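PDB 1JQG: carboxypeptidase A from Helicoverpa armigera, which probably removes C-terminal amino acids from peptides by zinc-dependent hydrolysis and is made as a proenzyme. Local coordinates for residues A[253-258]-A[271-276]; A[261-266]-A[361-366]. One frame throughout, in Å; residues are numbered along the deposited sequence.

Interaction 1: residues A[253-258]-A[271-276]; sequences LNRNFG and SDTFHG
The carbonyl oxygen of His275 is approached by two groups: Trp261 NE1 gives it a hydrogen bond, and the side-chain amide of Asn256 lies close to it across the contact. As modelled, Asn256 OD1 lies 2.9 Å from His275 O; this amide is probably turned over, so a hydrogen bond is possible but not established. Next to it, His275 CB packs against Arg255 O at 3.6 Å, where the two backbones come nearest. The imidazole points elsewhere: with CG between the backbone N and carbonyl carbon (chi1 51°), His275 ND1 donates to Gly276 O at 2.8 Å, in the carbonyl plane and on a lone pair. Arg255 bends at chi2 (-83°) and runs alongside Thr273. Thr273 CG2 covers one face of the guanidinium, off toward its rim, 3.9 Å from Arg255 NH2. Thr273 is itself held in a type I turn, its backbone N bonded to Ser271 OG as an ST turn. Asn254 and Arg255 match the Asn-Arg pair that receives the substrate carboxylate in relatives, and the Arg255 side chain lies about 8 Å from zinc, consistent with that place. Behind the contact, Leu253 and Phe257 pack on helix 283-294, Phe257 also meets helix 366-373, and Asn254 touches Asp304 and His306 of strand 299-307.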
loop_
_atom_site.group_PDB
_atom_site.type_symbol
_atom_site.label_atom_id
_atom_site.label_comp_id
_atom_site.label_asym_id
_atom_site.label_seq_id
_atom_site.Cartn_x
_atom_site.Cartn_y
_atom_site.Cartn_z
ATOM N N LEU A 253 -4.671 5.787 7.692
ATOM C CA LEU A 253 -4.817 4.465 8.352
ATOM C C LEU A 253 -3.520 3.764 8.668
ATOM O O LEU A 253 -3.415 2.930 9.557
ATOM C CB LEU A 253 -5.685 3.558 7.489
ATOM C CG LEU A 253 -7.139 3.973 7.288
ATOM C CD1 LEU A 253 -7.828 3.016 6.314
ATOM C CD2 LEU A 253 -7.885 3.994 8.642
ATOM N N ASN A 254 -2.429 4.138 8.002
ATOM C CA ASN A 254 -1.121 3.540 8.253
ATOM C C ASN A 254 -0.422 4.250 9.390
ATOM O O ASN A 254 0.786 4.119 9.605
ATOM C CB ASN A 254 -0.276 3.503 6.982
ATOM C CG ASN A 254 0.661 2.283 6.972
ATOM O OD1 ASN A 254 0.424 1.318 7.712
ATOM N ND2 ASN A 254 1.718 2.285 6.174
ATOM N N ARG A 255 -1.159 5.051 10.150
ATOM C CA ARG A 255 -0.643 5.765 11.305
ATOM C C ARG A 255 -1.636 5.570 12.471
ATOM O O ARG A 255 -1.495 6.102 13.554
ATOM C CB ARG A 255 -0.438 7.237 11.052
ATOM C CG ARG A 255 0.302 7.649 9.794
ATOM C CD ARG A 255 1.804 7.559 10.029
ATOM N NE ARG A 255 2.502 7.794 8.777
ATOM C CZ ARG A 255 3.574 8.556 8.653
ATOM N NH1 ARG A 255 4.082 9.166 9.724
ATOM N NH2 ARG A 255 4.107 8.693 7.440
ATOM N N ASN A 256 -2.673 4.776 12.240
ATOM C CA ASN A 256 -3.715 4.501 13.206
ATOM C C ASN A 256 -3.587 3.154 13.923
ATOM O O ASN A 256 -4.486 2.719 14.660
ATOM C CB ASN A 256 -5.049 4.561 12.461
ATOM C CG ASN A 256 -6.215 4.833 13.405
ATOM O OD1 ASN A 256 -6.194 5.826 14.108
ATOM N ND2 ASN A 256 -7.185 3.920 13.336
ATOM N N PHE A 257 -2.437 2.479 13.785
ATOM C CA PHE A 257 -2.234 1.183 14.472
ATOM C C PHE A 257 -1.523 1.330 15.795
ATOM O O PHE A 257 -0.851 2.314 16.017
ATOM C CB PHE A 257 -1.479 0.197 13.584
ATOM C CG PHE A 257 -2.304 -0.349 12.445
ATOM C CD1 PHE A 257 -2.553 0.402 11.308
ATOM C CD2 PHE A 257 -2.879 -1.617 12.530
ATOM C CE1 PHE A 257 -3.339 -0.096 10.291
ATOM C CE2 PHE A 257 -3.660 -2.142 11.519
ATOM C CZ PHE A 257 -3.885 -1.374 10.374
ATOM N N GLY A 258 -1.703 0.383 16.698
ATOM C CA GLY A 258 -1.294 0.424 18.078
ATOM C C GLY A 258 0.167 0.312 18.387
ATOM O O GLY A 258 0.548 0.582 19.533
ATOM N N SER A 271 -3.522 17.426 7.647
ATOM C CA SER A 271 -2.363 16.680 7.137
ATOM C C SER A 271 -2.732 15.314 6.586
ATOM O O SER A 271 -3.662 14.677 7.113
ATOM C CB SER A 271 -1.332 16.538 8.255
ATOM O OG SER A 271 -0.243 15.763 7.790
ATOM N N ASP A 272 -1.963 14.820 5.621
ATOM C CA ASP A 272 -2.165 13.504 5.035
ATOM C C ASP A 272 -1.677 12.381 5.948
ATOM O O ASP A 272 -1.835 11.236 5.584
ATOM C CB ASP A 272 -1.481 13.411 3.669
ATOM C CG ASP A 272 -2.213 14.181 2.598
ATOM O OD1 ASP A 272 -3.454 14.019 2.569
ATOM O OD2 ASP A 272 -1.567 14.909 1.834
ATOM N N THR A 273 -0.956 12.704 7.018
ATOM C CA THR A 273 -0.429 11.742 7.965
ATOM C C THR A 273 -1.054 11.853 9.333
ATOM O O THR A 273 -0.440 11.472 10.314
ATOM C CB THR A 273 1.111 11.890 8.080
ATOM O OG1 THR A 273 1.484 13.143 8.587
ATOM C CG2 THR A 273 1.693 11.680 6.703
ATOM N N PHE A 274 -2.275 12.361 9.409
ATOM C CA PHE A 274 -3.025 12.457 10.651
ATOM C C PHE A 274 -3.292 11.088 11.259
ATOM O O PHE A 274 -3.934 10.321 10.542
ATOM C CB PHE A 274 -4.346 13.182 10.414
ATOM C CG PHE A 274 -5.170 13.389 11.660
ATOM C CD1 PHE A 274 -4.581 13.894 12.804
ATOM C CD2 PHE A 274 -6.534 13.078 11.668
ATOM C CE1 PHE A 274 -5.320 14.105 13.962
ATOM C CE2 PHE A 274 -7.268 13.289 12.819
ATOM C CZ PHE A 274 -6.667 13.803 13.967
ATOM N N HIS A 275 -2.935 10.915 12.535
ATOM C CA HIS A 275 -3.026 9.644 13.221
ATOM C C HIS A 275 -4.422 9.346 13.748
ATOM O O HIS A 275 -4.634 8.223 14.241
ATOM C CB HIS A 275 -1.951 9.555 14.315
ATOM C CG HIS A 275 -1.879 10.700 15.260
ATOM N ND1 HIS A 275 -3.025 11.269 15.805
ATOM C CD2 HIS A 275 -0.813 11.364 15.797
ATOM C CE1 HIS A 275 -2.639 12.256 16.606
ATOM N NE2 HIS A 275 -1.316 12.322 16.618
ATOM N N GLY A 276 -5.318 10.339 13.800
ATOM C CA GLY A 276 -6.602 10.135 14.489
ATOM C C GLY A 276 -6.680 10.453 15.985
ATOM O O GLY A 276 -5.721 10.954 16.557
#

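Interaction 2: residues A[261-266]-A[361-366]; sequences WGTASS and AASGGA
Ala264 and Ser363 carry the tight part of this contact. The backbone N of Ala264 donates to Ser363 OG at 2.8 Å with an N-H...O angle of 140°, a short but bent bond. The Ser363 hydroxyl is brought there by a chi1 of 57°, which sets OG between its own backbone N and carbonyl carbon, on a CB that already points at the facing segment. Ala264 CB comes in beside the same oxygen, 3.5 Å from Ser363 OG, and lies over the backbone of 361-366, 3.8 Å from Ala362 C. The two backbones come nearest at Ala264 and Ala362, CA to CA 5.0 Å. With an alanine in place of Ser363, the N-H of Ala264 would probably lose its acceptor and the Ala264 methyl would lose the oxygen packed beside it. The Ala-Ser-Gly-Gly run at 362-365 leads into helix 366-373, with Gly365 at the N-cap. In related carboxypeptidases this run lines the specificity pocket for the substrate's C-terminal side chain; the Ala362 side chain, about 10 Å from zinc, is consistent with a similar place here. Gly364, at a positive phi of 77°, turns the chain and pairs through its backbone with Met259. Around the Ala264-Ser363 pair the contact is looser. Thr263 is exposed to solvent, and although its OG1 lies 3.3 Å from Ser363 CB, that hydroxyl is bonded to Asn260 O. Ala361 touches only at the margin, its CB 4.4 Å from Ala264 CB, and Ser265 OG stays 4.0 Å from Ser363 OG.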
loop_
_atom_site.group_PDB
_atom_site.type_symbol
_atom_site.label_atom_id
_atom_site.label_comp_id
_atom_site.label_asym_id
_atom_site.label_seq_id
_atom_site.Cartn_x
_atom_site.Cartn_y
_atom_site.Cartn_z
ATOM N N TRP A 261 1.757 4.254 18.612
ATOM C CA TRP A 261 0.878 5.232 17.989
ATOM C C TRP A 261 1.179 6.657 18.431
ATOM O O TRP A 261 1.427 6.875 19.609
ATOM C CB TRP A 261 -0.583 4.856 18.286
ATOM C CG TRP A 261 -1.568 5.829 17.701
ATOM C CD1 TRP A 261 -2.124 5.790 16.453
ATOM C CD2 TRP A 261 -2.104 6.990 18.342
ATOM N NE1 TRP A 261 -2.988 6.839 16.286
ATOM C CE2 TRP A 261 -2.981 7.591 17.438
ATOM C CE3 TRP A 261 -1.929 7.564 19.607
ATOM C CZ2 TRP A 261 -3.689 8.760 17.761
ATOM C CZ3 TRP A 261 -2.650 8.711 19.914
ATOM C CH2 TRP A 261 -3.523 9.317 18.984
ATOM N N GLY A 262 1.057 7.615 17.521
ATOM C CA GLY A 262 1.203 9.019 17.834
ATOM C C GLY A 262 2.603 9.559 18.033
ATOM O O GLY A 262 2.743 10.770 18.299
ATOM N N THR A 263 3.633 8.724 17.911
ATOM C CA THR A 263 4.999 9.150 18.212
ATOM C C THR A 263 5.663 9.749 16.981
ATOM O O THR A 263 6.542 10.593 17.092
ATOM C CB THR A 263 5.866 8.013 18.766
ATOM O OG1 THR A 263 5.883 6.964 17.791
ATOM C CG2 THR A 263 5.324 7.569 20.111
ATOM N N ALA A 264 5.223 9.306 15.797
ATOM C CA ALA A 264 5.835 9.822 14.563
ATOM C C ALA A 264 4.792 10.078 13.483
ATOM O O ALA A 264 4.903 9.595 12.356
ATOM C CB ALA A 264 6.938 8.880 14.102
ATOM N N SER A 265 3.817 10.918 13.783
ATOM C CA SER A 265 2.734 11.266 12.887
ATOM C C SER A 265 2.149 12.636 13.209
ATOM O O SER A 265 2.556 13.257 14.182
ATOM C CB SER A 265 1.638 10.196 12.960
ATOM O OG SER A 265 1.395 9.919 14.339
ATOM N N SER A 266 1.309 13.170 12.337
ATOM C CA SER A 266 0.738 14.482 12.455
ATOM C C SER A 266 -0.468 14.559 13.385
ATOM O O SER A 266 -1.310 13.663 13.501
ATOM C CB SER A 266 0.288 15.028 11.080
ATOM O OG SER A 266 -0.342 16.276 11.433
ATOM N N ALA A 361 11.272 8.269 9.895
ATOM C CA ALA A 361 10.560 7.827 11.099
ATOM C C ALA A 361 9.057 7.779 10.859
ATOM O O ALA A 361 8.465 8.703 10.348
ATOM C CB ALA A 361 10.963 8.674 12.299
ATOM N N ALA A 362 8.438 6.690 11.264
ATOM C CA ALA A 362 7.002 6.472 11.102
ATOM C C ALA A 362 6.483 5.581 12.226
ATOM O O ALA A 362 7.161 4.681 12.689
ATOM C CB ALA A 362 6.652 5.810 9.776
ATOM N N SER A 363 5.259 5.798 12.644
ATOM C CA SER A 363 4.617 5.008 13.674
ATOM C C SER A 363 3.165 4.710 13.328
ATOM O O SER A 363 2.628 5.331 12.412
ATOM C CB SER A 363 4.656 5.726 15.030
ATOM O OG SER A 363 4.032 7.003 14.861
ATOM N N GLY A 364 2.596 3.728 14.053
ATOM C CA GLY A 364 1.193 3.391 13.767
ATOM C C GLY A 364 1.031 2.561 12.501
ATOM O O GLY A 364 -0.095 2.488 12.012
ATOM N N GLY A 365 2.084 1.960 11.982
ATOM C CA GLY A 365 2.009 1.211 10.753
ATOM C C GLY A 365 1.427 -0.170 10.987
ATOM O O GLY A 365 1.532 -0.795 12.039
ATOM N N ALA A 366 0.764 -0.684 9.966
ATOM C CA ALA A 366 0.089 -1.978 10.010
ATOM C C ALA A 366 1.068 -3.122 10.184
ATOM O O ALA A 366 0.928 -3.961 11.074
ATOM C CB ALA A 366 -0.685 -2.150 8.709
#

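Overall arrangement
Three of the four segments, 253-258, 261-266 and 271-276, belong to the long irregular loop between helices 221-228 and 283-294; only 361-366 comes from elsewhere, before helix 366-373. Interaction 1 therefore folds that loop on itself, whereas interaction 2 fastens it to a part of the chain 95 residues away. Interaction 1 is partly buried, with two of its five touching residues enclosed, and is held across by packing, a methyl over a guanidinium and a CB against a carbonyl oxygen, with no clear hydrogen bond between its two segments. Interaction 2 is a surface contact of alanines and small hydroxyls, with one clear hydrogen bond. Phe257 N lies 2.9 Å from Gly364 O, a probable hydrogen bond linking them.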